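PDB 5BN3: NEQ263 from Nanoarchaeum equitans Kin4-M, which forms, together with NeqA, the core complex of an unusual archaeal ATP synthase and probably binds ATP. Local coordinates for residues 130-135 and 141-146; 170-175 and 222-227; 280-285 and 302-307. One frame throughout, in Å; residues are numbered along the deposited sequence.

Contact 1: 130-135 and 141-146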
ATOM      1  N   ILE B 130      29.802  12.039   0.103  1.00 32.64           N
ATOM      2  CA  ILE B 130      29.417  10.756  -0.467  1.00 39.10           C
ATOM      3  C   ILE B 130      29.015   9.771   0.627  1.00 28.50           C
ATOM      4  O   ILE B 130      29.719   9.612   1.623  1.00 33.96           O
ATOM      5  CB  ILE B 130      30.538  10.183  -1.368  1.00 41.87           C
ATOM      6  CG1 ILE B 130      30.173   8.790  -1.875  1.00 38.45           C
ATOM      7  CG2 ILE B 130      31.850  10.138  -0.621  1.00 53.95           C
ATOM      8  CD1 ILE B 130      30.839   8.449  -3.194  1.00 52.12           C
ATOM      9  N   ALA B 131      27.868   9.126   0.446  1.00 26.89           N
ATOM     10  CA  ALA B 131      27.311   8.267   1.483  1.00 30.50           C
ATOM     11  C   ALA B 131      27.722   6.809   1.327  1.00 36.57           C
ATOM     12  O   ALA B 131      28.096   6.368   0.241  1.00 30.67           O
ATOM     13  CB  ALA B 131      25.803   8.382   1.499  1.00 34.62           C
ATOM     14  N   ILE B 132      27.655   6.064   2.426  1.00 28.61           N
ATOM     15  CA  ILE B 132      27.741   4.612   2.369  1.00 27.72           C
ATOM     16  C   ILE B 132      26.363   4.050   2.718  1.00 30.43           C
ATOM     17  O   ILE B 132      25.831   4.332   3.794  1.00 29.28           O
ATOM     18  CB  ILE B 132      28.797   4.060   3.353  1.00 25.79           C
ATOM     19  CG1 ILE B 132      30.188   4.612   3.020  1.00 30.19           C
ATOM     20  CG2 ILE B 132      28.822   2.535   3.318  1.00 34.70           C
ATOM     21  CD1 ILE B 132      31.246   4.244   4.042  1.00 38.55           C
ATOM     22  N   PHE B 133      25.777   3.283   1.799  1.00 26.60           N
ATOM     23  CA  PHE B 133      24.490   2.634   2.036  1.00 23.54           C
ATOM     24  C   PHE B 133      24.766   1.176   2.355  1.00 35.58           C
ATOM     25  O   PHE B 133      25.486   0.507   1.609  1.00 33.39           O
ATOM     26  CB  PHE B 133      23.602   2.675   0.785  1.00 27.10           C
ATOM     27  CG  PHE B 133      23.098   4.047   0.413  1.00 34.69           C
ATOM     28  CD1 PHE B 133      23.410   5.165   1.172  1.00 33.80           C
ATOM     29  CD2 PHE B 133      22.291   4.209  -0.706  1.00 30.66           C
ATOM     30  CE1 PHE B 133      22.936   6.422   0.812  1.00 31.99           C
ATOM     31  CE2 PHE B 133      21.814   5.458  -1.069  1.00 34.34           C
ATOM     32  CZ  PHE B 133      22.140   6.566  -0.308  1.00 30.44           C
ATOM     33  N   SER B 134      24.194   0.667   3.438  1.00 28.71           N
ATOM     34  CA  SER B 134      24.414  -0.733   3.798  1.00 31.07           C
ATOM     35  C   SER B 134      23.140  -1.456   4.215  1.00 35.79           C
ATOM     36  O   SER B 134      22.284  -0.883   4.888  1.00 33.14           O
ATOM     37  CB  SER B 134      25.463  -0.854   4.911  1.00 34.57           C
ATOM     38  OG  SER B 134      25.615  -2.205   5.323  1.00 36.43           O
ATOM     39  N   PRO B 135      23.012  -2.724   3.799  1.00 35.68           N
ATOM     40  CA  PRO B 135      22.005  -3.615   4.381  1.00 31.49           C
ATOM     41  C   PRO B 135      22.348  -3.817   5.848  1.00 28.00           C
ATOM     42  O   PRO B 135      23.517  -3.666   6.214  1.00 29.38           O
ATOM     43  CB  PRO B 135      22.223  -4.934   3.626  1.00 38.04           C
ATOM     44  CG  PRO B 135      22.933  -4.552   2.361  1.00 39.86           C
ATOM     45  CD  PRO B 135      23.781  -3.370   2.719  1.00 33.16           C
ATOM     46  N   GLU B 141      30.925  -0.231   8.970  1.00 36.79           N
ATOM     47  CA  GLU B 141      31.813   0.442   9.912  1.00 45.75           C
ATOM     48  C   GLU B 141      33.280   0.203   9.571  1.00 38.08           C
ATOM     49  O   GLU B 141      34.084   1.136   9.595  1.00 37.22           O
ATOM     50  CB  GLU B 141      31.523  -0.006  11.347  1.00 40.16           C
ATOM     51  CG  GLU B 141      30.092   0.238  11.812  1.00 48.16           C
ATOM     52  CD  GLU B 141      29.151  -0.893  11.440  1.00 69.97           C
ATOM     53  OE1 GLU B 141      29.612  -1.889  10.839  1.00 50.21           O
ATOM     54  OE2 GLU B 141      27.945  -0.789  11.749  1.00 57.72           O
ATOM     55  N   ARG B 142      33.627  -1.042   9.258  1.00 35.31           N
ATOM     56  CA  ARG B 142      34.988  -1.369   8.838  1.00 37.23           C
ATOM     57  C   ARG B 142      35.391  -0.588   7.593  1.00 36.07           C
ATOM     58  O   ARG B 142      36.519  -0.114   7.494  1.00 37.56           O
ATOM     59  CB  ARG B 142      35.140  -2.874   8.589  1.00 43.35           C
ATOM     60  CG  ARG B 142      35.070  -3.717   9.852  1.00 62.16           C
ATOM     61  CD  ARG B 142      36.043  -4.890   9.811  1.00 70.13           C
ATOM     62  NE  ARG B 142      35.681  -5.891   8.812  1.00 80.90           N
ATOM     63  CZ  ARG B 142      34.869  -6.920   9.042  1.00 84.61           C
ATOM     64  NH1 ARG B 142      34.322  -7.084  10.239  1.00 74.23           N
ATOM     65  NH2 ARG B 142      34.602  -7.784   8.073  1.00 72.69           N
ATOM     66  N   LEU B 143      34.465  -0.448   6.648  1.00 33.55           N
ATOM     67  CA  LEU B 143      34.747   0.278   5.412  1.00 30.45           C
ATOM     68  C   LEU B 143      35.055   1.747   5.680  1.00 41.91           C
ATOM     69  O   LEU B 143      35.999   2.300   5.120  1.00 34.52           O
ATOM     70  CB  LEU B 143      33.576   0.157   4.431  1.00 36.40           C
ATOM     71  CG  LEU B 143      33.771   0.909   3.110  1.00 40.40           C
ATOM     72  CD1 LEU B 143      35.003   0.394   2.379  1.00 35.43           C
ATOM     73  CD2 LEU B 143      32.545   0.803   2.221  1.00 32.96           C
ATOM     74  N   ALA B 144      34.260   2.373   6.542  1.00 34.79           N
ATOM     75  CA  ALA B 144      34.458   3.781   6.879  1.00 34.53           C
ATOM     76  C   ALA B 144      35.793   4.002   7.576  1.00 28.58           C
ATOM     77  O   ALA B 144      36.481   4.990   7.318  1.00 35.19           O
ATOM     78  CB  ALA B 144      33.335   4.263   7.762  1.00 38.63           C
ATOM     79  N   LEU B 145      36.141   3.084   8.472  1.00 31.09           N
ATOM     80  CA  LEU B 145      37.391   3.161   9.221  1.00 34.85           C
ATOM     81  C   LEU B 145      38.605   2.957   8.324  1.00 39.83           C
ATOM     82  O   LEU B 145      39.626   3.622   8.493  1.00 41.07           O
ATOM     83  CB  LEU B 145      37.398   2.134  10.357  1.00 36.80           C
ATOM     84  CG  LEU B 145      36.503   2.467  11.551  1.00 45.18           C
ATOM     85  CD1 LEU B 145      36.497   1.339  12.568  1.00 40.62           C
ATOM     86  CD2 LEU B 145      36.987   3.748  12.190  1.00 44.93           C
ATOM     87  N   GLN B 146      38.496   2.034   7.373  1.00 38.41           N
ATOM     88  CA  GLN B 146      39.587   1.791   6.431  1.00 36.46           C
ATOM     89  C   GLN B 146      39.799   3.008   5.529  1.00 45.31           C
ATOM     90  O   GLN B 146      40.930   3.337   5.171  1.00 40.09           O
ATOM     91  CB  GLN B 146      39.319   0.529   5.598  1.00 34.61           C
ATOM     92  CG  GLN B 146      40.474   0.152   4.674  1.00 36.87           C
ATOM     93  CD  GLN B 146      40.291  -1.201   4.009  1.00 44.10           C
ATOM     94  OE1 GLN B 146      39.256  -1.847   4.163  1.00 34.83           O
ATOM     95  NE2 GLN B 146      41.305  -1.637   3.266  1.00 34.93           N
TER
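Where I132 meets L143 and A144 the contact is wholly aliphatic: no ring, amide or carboxylate shares it, and the flat groups nearby serve other surfaces. The ring of F133, next along the strand, packs against M282, P292 and T295, while the guanidinium of R142 makes a cation-pi contact with Y315. What remains is methyl against methyl. I132 sends its longer branch at the helix, with CG1 anti to the carbonyl carbon (chi1 -60°), which carries CD1 out to where it meets both L143 and A144. This methyl lies 4.1 Å from CD2 of L143 and 4.3 Å from CB of A144. The I132 and L143 side chains cross at a slant, and both leave their backbones directed at the opposing segment. A144, whose CB bond runs across the contact and not straight at the strand, adds a single methyl beside the I132 tip; CA of I132 and CA of A144 are 8.1 Å apart. Beta-branched isoleucine suits the extended strand, leucine reaches out from the helix, and small alanine leaves room for the isoleucine tip. At the end of the strand, S134 OG gives a hydrogen bond to P135 O (2.7 Å). Strand, short loop and helix in this order are the unit that in P-loop NTPases carries the phosphate-binding loop; this loop lacks the Walker A lysine, consistent with a degenerate, non-catalytic version. Strand 131-134 runs between strands 273-281 and 301-304, with A131 and F133 bonded to Y303 and I132 to P278 and L280. On the helix, A144 also rests on M279, L145 faces helix 166-178, and E141 forms a salt bridge with K425 of the neighbouring V-type ATP synthase alpha chain.

Contact 2: 170-175 and 222-227; sequences KMFIDE and LVLMLD
F172 and L224 mark the nearest approach of the two backbones, 10.3 Å from CA of F172 to CA of L224; helix 166-178 thus lies over strand 220-226 at the usual spacing of a helix on a sheet, filled here by a phenylalanine and two leucines. The CG of F172 is anti to the carbonyl carbon (chi1 -81°), and the ring reaches both leucines of the strand, one at its CE1 side and one at CE2. CE1 of F172 is 3.8 Å from CD2 of L226, a methyl that approaches the ring obliquely. L224 comes to the ring edge instead, near its plane, with CD1 4.5 Å from CE2 of F172. The strand alternates: L224 and L226 face the helix, whereas M225 turns to the other side and packs on helix 196-215. Four apolar residues followed by D227 at the strand end fit the Walker B pattern of P-loop NTPases, and the whole is a helix packed on the central parallel sheet. D227 follows a cis peptide bond and occupies the N-cap position of helix 228-241, its OD1 accepting from the backbone N of T229. F172 also stacks on F159 of strand 156-162, and L145 of helix 140-151 touches the same phenylalanine.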
ATOM      1  N   LYS B 170      32.219   2.502  20.150  1.00 44.63           N
ATOM      2  CA  LYS B 170      33.464   2.065  20.777  1.00 46.66           C
ATOM      3  C   LYS B 170      34.394   1.406  19.762  1.00 50.63           C
ATOM      4  O   LYS B 170      35.611   1.443  19.919  1.00 47.41           O
ATOM      5  CB  LYS B 170      33.194   1.128  21.959  1.00 45.87           C
ATOM      6  CG  LYS B 170      32.507   1.808  23.131  1.00 62.14           C
ATOM      7  CD  LYS B 170      33.051   1.323  24.465  1.00 77.01           C
ATOM      8  CE  LYS B 170      32.590   2.233  25.597  1.00 86.60           C
ATOM      9  NZ  LYS B 170      33.410   2.065  26.831  1.00 73.95           N
ATOM     10  N   MET B 171      33.817   0.806  18.725  1.00 45.53           N
ATOM     11  CA  MET B 171      34.602   0.237  17.631  1.00 50.37           C
ATOM     12  C   MET B 171      35.396   1.330  16.923  1.00 47.96           C
ATOM     13  O   MET B 171      36.560   1.137  16.569  1.00 48.73           O
ATOM     14  CB  MET B 171      33.691  -0.480  16.631  1.00 51.06           C
ATOM     15  CG  MET B 171      34.418  -1.060  15.430  1.00 59.67           C
ATOM     16  SD  MET B 171      33.311  -1.543  14.088  1.00 73.20           S
ATOM     17  CE  MET B 171      32.162  -2.609  14.958  1.00 83.19           C
ATOM     18  N   PHE B 172      34.760   2.481  16.728  1.00 41.44           N
ATOM     19  CA  PHE B 172      35.415   3.635  16.119  1.00 47.45           C
ATOM     20  C   PHE B 172      36.499   4.200  17.029  1.00 47.18           C
ATOM     21  O   PHE B 172      37.642   4.377  16.607  1.00 41.75           O
ATOM     22  CB  PHE B 172      34.389   4.729  15.810  1.00 45.31           C
ATOM     23  CG  PHE B 172      33.624   4.505  14.538  1.00 47.93           C
ATOM     24  CD1 PHE B 172      32.534   3.648  14.507  1.00 46.00           C
ATOM     25  CD2 PHE B 172      33.987   5.164  13.374  1.00 48.70           C
ATOM     26  CE1 PHE B 172      31.827   3.447  13.334  1.00 45.03           C
ATOM     27  CE2 PHE B 172      33.285   4.968  12.199  1.00 52.21           C
ATOM     28  CZ  PHE B 172      32.204   4.108  12.180  1.00 48.03           C
ATOM     29  N   ILE B 173      36.122   4.497  18.271  1.00 42.05           N
ATOM     30  CA  ILE B 173      37.039   5.057  19.263  1.00 49.31           C
ATOM     31  C   ILE B 173      38.294   4.200  19.437  1.00 39.30           C
ATOM     32  O   ILE B 173      39.414   4.715  19.441  1.00 48.00           O
ATOM     33  CB  ILE B 173      36.336   5.233  20.633  1.00 43.56           C
ATOM     34  CG1 ILE B 173      35.269   6.329  20.551  1.00 49.18           C
ATOM     35  CG2 ILE B 173      37.339   5.570  21.724  1.00 41.57           C
ATOM     36  CD1 ILE B 173      34.466   6.503  21.829  1.00 50.86           C
ATOM     37  N   ASP B 174      38.100   2.891  19.570  1.00 37.59           N
ATOM     38  CA  ASP B 174      39.216   1.968  19.763  1.00 51.26           C
ATOM     39  C   ASP B 174      40.161   1.904  18.559  1.00 46.61           C
ATOM     40  O   ASP B 174      41.373   1.793  18.728  1.00 48.39           O
ATOM     41  CB  ASP B 174      38.704   0.569  20.129  1.00 50.93           C
ATOM     42  CG  ASP B 174      38.065   0.519  21.510  1.00 70.19           C
ATOM     43  OD1 ASP B 174      38.184   1.508  22.265  1.00 76.90           O
ATOM     44  OD2 ASP B 174      37.454  -0.519  21.842  1.00 74.63           O
ATOM     45  N   GLU B 175      39.610   1.974  17.350  1.00 48.41           N
ATOM     46  CA  GLU B 175      40.429   1.966  16.136  1.00 47.15           C
ATOM     47  C   GLU B 175      41.209   3.270  15.991  1.00 52.21           C
ATOM     48  O   GLU B 175      42.373   3.266  15.587  1.00 47.58           O
ATOM     49  CB  GLU B 175      39.559   1.718  14.896  1.00 57.29           C
ATOM     50  CG  GLU B 175      40.298   1.788  13.560  1.00 67.59           C
ATOM     51  CD  GLU B 175      41.039   0.505  13.206  1.00 78.95           C
ATOM     52  OE1 GLU B 175      41.234  -0.347  14.098  1.00 79.92           O
ATOM     53  OE2 GLU B 175      41.426   0.349  12.027  1.00 93.98           O
ATOM     54  N   LEU B 222      37.819  15.793   7.628  1.00 34.19           N
ATOM     55  CA  LEU B 222      37.009  14.632   7.274  1.00 35.61           C
ATOM     56  C   LEU B 222      35.913  14.423   8.313  1.00 38.96           C
ATOM     57  O   LEU B 222      36.196  14.267   9.504  1.00 33.38           O
ATOM     58  CB  LEU B 222      37.873  13.371   7.180  1.00 35.27           C
ATOM     59  CG  LEU B 222      37.087  12.078   6.953  1.00 37.34           C
ATOM     60  CD1 LEU B 222      36.410  12.121   5.600  1.00 41.95           C
ATOM     61  CD2 LEU B 222      37.983  10.850   7.069  1.00 41.67           C
ATOM     62  N   VAL B 223      34.662  14.424   7.867  1.00 32.10           N
ATOM     63  CA  VAL B 223      33.545  14.186   8.772  1.00 32.27           C
ATOM     64  C   VAL B 223      32.861  12.857   8.464  1.00 34.82           C
ATOM     65  O   VAL B 223      32.419  12.620   7.338  1.00 32.24           O
ATOM     66  CB  VAL B 223      32.507  15.325   8.722  1.00 34.20           C
ATOM     67  CG1 VAL B 223      31.404  15.076   9.739  1.00 34.85           C
ATOM     68  CG2 VAL B 223      33.171  16.656   8.999  1.00 33.98           C
ATOM     69  N   LEU B 224      32.794  11.990   9.472  1.00 36.55           N
ATOM     70  CA  LEU B 224      32.070  10.729   9.369  1.00 38.90           C
ATOM     71  C   LEU B 224      30.835  10.796  10.264  1.00 35.43           C
ATOM     72  O   LEU B 224      30.930  11.200  11.426  1.00 40.93           O
ATOM     73  CB  LEU B 224      32.960   9.566   9.818  1.00 40.38           C
ATOM     74  CG  LEU B 224      34.350   9.438   9.189  1.00 55.87           C
ATOM     75  CD1 LEU B 224      35.145   8.332   9.865  1.00 50.05           C
ATOM     76  CD2 LEU B 224      34.237   9.167   7.705  1.00 46.52           C
ATOM     77  N   MET B 225      29.675  10.416   9.733  1.00 36.74           N
ATOM     78  CA  MET B 225      28.477  10.339  10.569  1.00 41.24           C
ATOM     79  C   MET B 225      27.620   9.101  10.305  1.00 41.31           C
ATOM     80  O   MET B 225      27.472   8.651   9.167  1.00 35.26           O
ATOM     81  CB  MET B 225      27.648  11.634  10.525  1.00 42.25           C
ATOM     82  CG  MET B 225      27.160  12.066   9.156  1.00 53.81           C
ATOM     83  SD  MET B 225      26.120  13.547   9.257  1.00 54.17           S
ATOM     84  CE  MET B 225      27.308  14.757   9.840  1.00 43.34           C
ATOM     85  N   LEU B 226      27.062   8.571  11.389  1.00 33.93           N
ATOM     86  CA  LEU B 226      26.365   7.293  11.407  1.00 39.23           C
ATOM     87  C   LEU B 226      25.481   7.330  12.645  1.00 36.04           C
ATOM     88  O   LEU B 226      25.956   7.732  13.709  1.00 31.63           O
ATOM     89  CB  LEU B 226      27.401   6.175  11.548  1.00 40.85           C
ATOM     90  CG  LEU B 226      26.989   4.735  11.854  1.00 50.77           C
ATOM     91  CD1 LEU B 226      26.328   4.098  10.650  1.00 47.77           C
ATOM     92  CD2 LEU B 226      28.199   3.920  12.288  1.00 45.10           C
ATOM     93  N   ASP B 227      24.214   6.921  12.550  1.00 36.88           N
ATOM     94  CA  ASP B 227      23.580   6.383  11.350  1.00 34.74           C
ATOM     95  C   ASP B 227      22.482   7.363  10.953  1.00 37.98           C
ATOM     96  O   ASP B 227      21.695   7.782  11.803  1.00 39.05           O
ATOM     97  CB  ASP B 227      22.964   5.018  11.704  1.00 36.17           C
ATOM     98  CG  ASP B 227      22.373   4.284  10.505  1.00 42.80           C
ATOM     99  OD1 ASP B 227      21.753   4.918   9.626  1.00 41.93           O
ATOM    100  OD2 ASP B 227      22.510   3.043  10.456  1.00 54.44           O
TER

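Contact 3: 280-285 and 302-307; sequences LTMPGN and QYVLSQ. With SO4 (sulfate ion), chain X.
N285 and Q307 bring their side-chain amides together, ND2 of N285 standing 3.4 Å from OE1 of Q307 with the two planes turned 55° apart. A water beside them accepts from ND2 of N285 (3.1 Å) and from the backbone N of Q307, joining the turn to the helix start. Deeper in, CE of M282 rests 4.2 Å from CG1 of V304; a flexible, unbranched methionine can reach across to the strand valine. Were Q307 an alanine, the N285 amide would probably lose the group it lies against and be held chiefly through the water. What sets N285 in place is a tight turn, closed by its own backbone N bonding to O of M282 (2.8 Å); its CB is directed at the 302-307 segment, and CG anti to the backbone N (chi1 -168°) carries the amide to Q307. Next to Q307, S306 is the N-cap of helix 307-311: its OG is bonded with L309 N and donates to O1 of a sulfate (2.7 Å), which D308 N also binds. The sulfate, probably from the crystallisation liquor, sits where a helix dipole would be expected to favour an anion. Serine N-cap, first-turn backbone amides and a bound anion make this N-capping with an anion at a helix N-terminus, just after sheet strand 301-304 of the nucleotide-binding domain.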
ATOM      1  N   LEU B 280      24.431   5.149   6.358  1.00 25.97           N
ATOM      2  CA  LEU B 280      23.083   4.735   6.733  1.00 27.78           C
ATOM      3  C   LEU B 280      22.800   3.266   6.455  1.00 39.56           C
ATOM      4  O   LEU B 280      23.383   2.661   5.550  1.00 30.14           O
ATOM      5  CB  LEU B 280      22.023   5.628   6.072  1.00 31.63           C
ATOM      6  CG  LEU B 280      21.943   5.729   4.547  1.00 36.90           C
ATOM      7  CD1 LEU B 280      21.058   4.642   3.962  1.00 38.49           C
ATOM      8  CD2 LEU B 280      21.422   7.099   4.140  1.00 39.51           C
ATOM      9  N   THR B 281      21.908   2.700   7.258  1.00 33.67           N
ATOM     10  CA  THR B 281      21.407   1.357   7.029  1.00 40.96           C
ATOM     11  C   THR B 281      20.149   1.477   6.184  1.00 35.83           C
ATOM     12  O   THR B 281      19.243   2.241   6.527  1.00 40.46           O
ATOM     13  CB  THR B 281      21.063   0.662   8.359  1.00 47.79           C
ATOM     14  OG1 THR B 281      22.244   0.553   9.166  1.00 41.66           O
ATOM     15  CG2 THR B 281      20.499  -0.724   8.108  1.00 42.18           C
ATOM     16  N   MET B 282      20.099   0.756   5.068  1.00 27.66           N
ATOM     17  CA  MET B 282      18.886   0.696   4.258  1.00 27.19           C
ATOM     18  C   MET B 282      17.955  -0.316   4.908  1.00 36.21           C
ATOM     19  O   MET B 282      18.209  -1.517   4.814  1.00 32.56           O
ATOM     20  CB  MET B 282      19.212   0.247   2.829  1.00 30.67           C
ATOM     21  CG  MET B 282      20.202   1.135   2.090  1.00 35.48           C
ATOM     22  SD  MET B 282      20.513   0.594   0.390  1.00 37.02           S
ATOM     23  CE  MET B 282      21.615  -0.801   0.663  1.00 36.34           C
ATOM     24  N   PRO B 283      16.881   0.163   5.565  1.00 32.93           N
ATOM     25  CA  PRO B 283      15.992  -0.654   6.406  1.00 32.61           C
ATOM     26  C   PRO B 283      15.811  -2.109   5.942  1.00 54.13           C
ATOM     27  O   PRO B 283      16.569  -2.958   6.408  1.00 89.66           O
ATOM     28  CB  PRO B 283      14.682   0.135   6.379  1.00 37.03           C
ATOM     29  CG  PRO B 283      15.162   1.568   6.352  1.00 42.91           C
ATOM     30  CD  PRO B 283      16.394   1.553   5.455  1.00 35.94           C
ATOM     31  N   GLY B 284      14.882  -2.397   5.036  1.00 46.03           N
ATOM     32  CA  GLY B 284      14.699  -3.773   4.561  1.00 50.00           C
ATOM     33  C   GLY B 284      15.655  -4.140   3.429  1.00 34.10           C
ATOM     34  O   GLY B 284      15.272  -4.874   2.517  1.00 39.15           O
ATOM     35  N   ASN B 285      16.887  -3.638   3.488  1.00 31.96           N
ATOM     36  CA  ASN B 285      17.808  -3.701   2.349  1.00 38.45           C
ATOM     37  C   ASN B 285      17.123  -3.161   1.092  1.00 42.70           C
ATOM     38  O   ASN B 285      17.264  -3.707  -0.005  1.00 33.62           O
ATOM     39  CB  ASN B 285      18.342  -5.125   2.133  1.00 36.19           C
ATOM     40  CG  ASN B 285      19.507  -5.171   1.161  1.00 43.58           C
ATOM     41  OD1 ASN B 285      20.161  -4.158   0.908  1.00 39.59           O
ATOM     42  ND2 ASN B 285      19.766  -6.348   0.604  1.00 34.51           N
ATOM     43  N   GLN B 302      27.255   7.487  -3.870  1.00 26.25           N
ATOM     44  CA  GLN B 302      27.160   6.585  -2.733  1.00 25.77           C
ATOM     45  C   GLN B 302      27.914   5.291  -2.992  1.00 32.42           C
ATOM     46  O   GLN B 302      27.999   4.828  -4.131  1.00 29.57           O
ATOM     47  CB  GLN B 302      25.690   6.284  -2.408  1.00 33.81           C
ATOM     48  CG  GLN B 302      24.950   5.469  -3.474  1.00 37.25           C
ATOM     49  CD  GLN B 302      24.568   6.284  -4.692  1.00 40.02           C
ATOM     50  OE1 GLN B 302      24.238   7.467  -4.584  1.00 32.52           O
ATOM     51  NE2 GLN B 302      24.606   5.653  -5.864  1.00 31.25           N
ATOM     52  N   TYR B 303      28.471   4.717  -1.930  1.00 29.15           N
ATOM     53  CA  TYR B 303      29.036   3.378  -2.003  1.00 33.26           C
ATOM     54  C   TYR B 303      28.022   2.387  -1.433  1.00 30.83           C
ATOM     55  O   TYR B 303      27.701   2.425  -0.243  1.00 31.95           O
ATOM     56  CB  TYR B 303      30.358   3.302  -1.235  1.00 30.33           C
ATOM     57  CG  TYR B 303      31.391   4.308  -1.700  1.00 32.86           C
ATOM     58  CD1 TYR B 303      31.838   4.315  -3.013  1.00 34.44           C
ATOM     59  CD2 TYR B 303      31.924   5.242  -0.823  1.00 36.26           C
ATOM     60  CE1 TYR B 303      32.783   5.229  -3.443  1.00 33.76           C
ATOM     61  CE2 TYR B 303      32.873   6.161  -1.245  1.00 41.41           C
ATOM     62  CZ  TYR B 303      33.296   6.146  -2.556  1.00 39.65           C
ATOM     63  OH  TYR B 303      34.232   7.054  -2.991  1.00 31.35           O
ATOM     64  N   VAL B 304      27.513   1.507  -2.287  1.00 29.59           N
ATOM     65  CA  VAL B 304      26.454   0.588  -1.889  1.00 28.99           C
ATOM     66  C   VAL B 304      27.008  -0.797  -1.585  1.00 36.29           C
ATOM     67  O   VAL B 304      27.692  -1.394  -2.419  1.00 31.19           O
ATOM     68  CB  VAL B 304      25.374   0.485  -2.983  1.00 35.01           C
ATOM     69  CG1 VAL B 304      24.286  -0.499  -2.573  1.00 32.23           C
ATOM     70  CG2 VAL B 304      24.780   1.855  -3.259  1.00 33.33           C
ATOM     71  N   LEU B 305      26.715  -1.305  -0.391  1.00 28.28           N
ATOM     72  CA  LEU B 305      27.185  -2.631   0.003  1.00 34.59           C
ATOM     73  C   LEU B 305      26.204  -3.718  -0.431  1.00 34.62           C
ATOM     74  O   LEU B 305      24.992  -3.492  -0.479  1.00 32.16           O
ATOM     75  CB  LEU B 305      27.448  -2.695   1.511  1.00 29.53           C
ATOM     76  CG  LEU B 305      28.884  -2.423   1.972  1.00 48.69           C
ATOM     77  CD1 LEU B 305      29.554  -1.361   1.126  1.00 36.35           C
ATOM     78  CD2 LEU B 305      28.925  -2.024   3.442  1.00 44.74           C
ATOM     79  N   SER B 306      26.735  -4.896  -0.749  1.00 34.63           N
ATOM     80  CA  SER B 306      25.942  -5.967  -1.352  1.00 29.91           C
ATOM     81  C   SER B 306      25.873  -7.219  -0.479  1.00 36.63           C
ATOM     82  O   SER B 306      26.902  -7.766  -0.076  1.00 35.78           O
ATOM     83  CB  SER B 306      26.514  -6.317  -2.734  1.00 38.00           C
ATOM     84  OG  SER B 306      26.002  -7.549  -3.213  1.00 37.38           O
ATOM     85  N   GLN B 307      24.653  -7.663  -0.193  1.00 31.63           N
ATOM     86  CA  GLN B 307      24.425  -8.883   0.576  1.00 31.24           C
ATOM     87  C   GLN B 307      25.003 -10.089  -0.158  1.00 32.90           C
ATOM     88  O   GLN B 307      25.550 -11.002   0.460  1.00 39.56           O
ATOM     89  CB  GLN B 307      22.922  -9.085   0.791  1.00 43.42           C
ATOM     90  CG  GLN B 307      22.496  -9.213   2.242  1.00 60.66           C
ATOM     91  CD  GLN B 307      20.992  -9.100   2.411  1.00 77.95           C
ATOM     92  OE1 GLN B 307      20.222  -9.594   1.585  1.00 64.61           O
ATOM     93  NE2 GLN B 307      20.565  -8.435   3.479  1.00 60.09           N
TER
HETATM   94  S   SO4 X 512      22.421  -7.917  -3.914  1.00 65.50           S
HETATM   95  O1  SO4 X 512      23.630  -7.245  -4.371  1.00 68.09           O
HETATM   96  O2  SO4 X 512      21.888  -8.734  -4.996  1.00 67.54           O
HETATM   97  O3  SO4 X 512      21.442  -6.921  -3.495  1.00 68.30           O
HETATM   98  O4  SO4 X 512      22.744  -8.760  -2.771  1.00 48.58           O
HETATM   99  O   HOH W   1      22.140  -6.589  -1.338  1.00 40.52           O

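In the fold
The three contacts share one sheet of the nucleotide-binding domain. Contact 1 is central, its centre about 10 Å from that of contact 2 and about 9 Å from that of contact 3; those two lie about 18 Å apart. The helices of contacts 1 and 2 pack together, E141 CB being 3.6 Å from SD of M171. Strand 131-134 joins contacts 1 and 3, with S134 O 2.7 Å from M282 N. Contacts 2 and 3 are tied by D227, whose OD2 is 2.8 Å from OG1 of T281. From the V304 side chain in contact 3 a bound ADP is about 13 Å away, and the side chain of R326, seen to bind ADP in this protein though not in this chain of the model, about 11 Å.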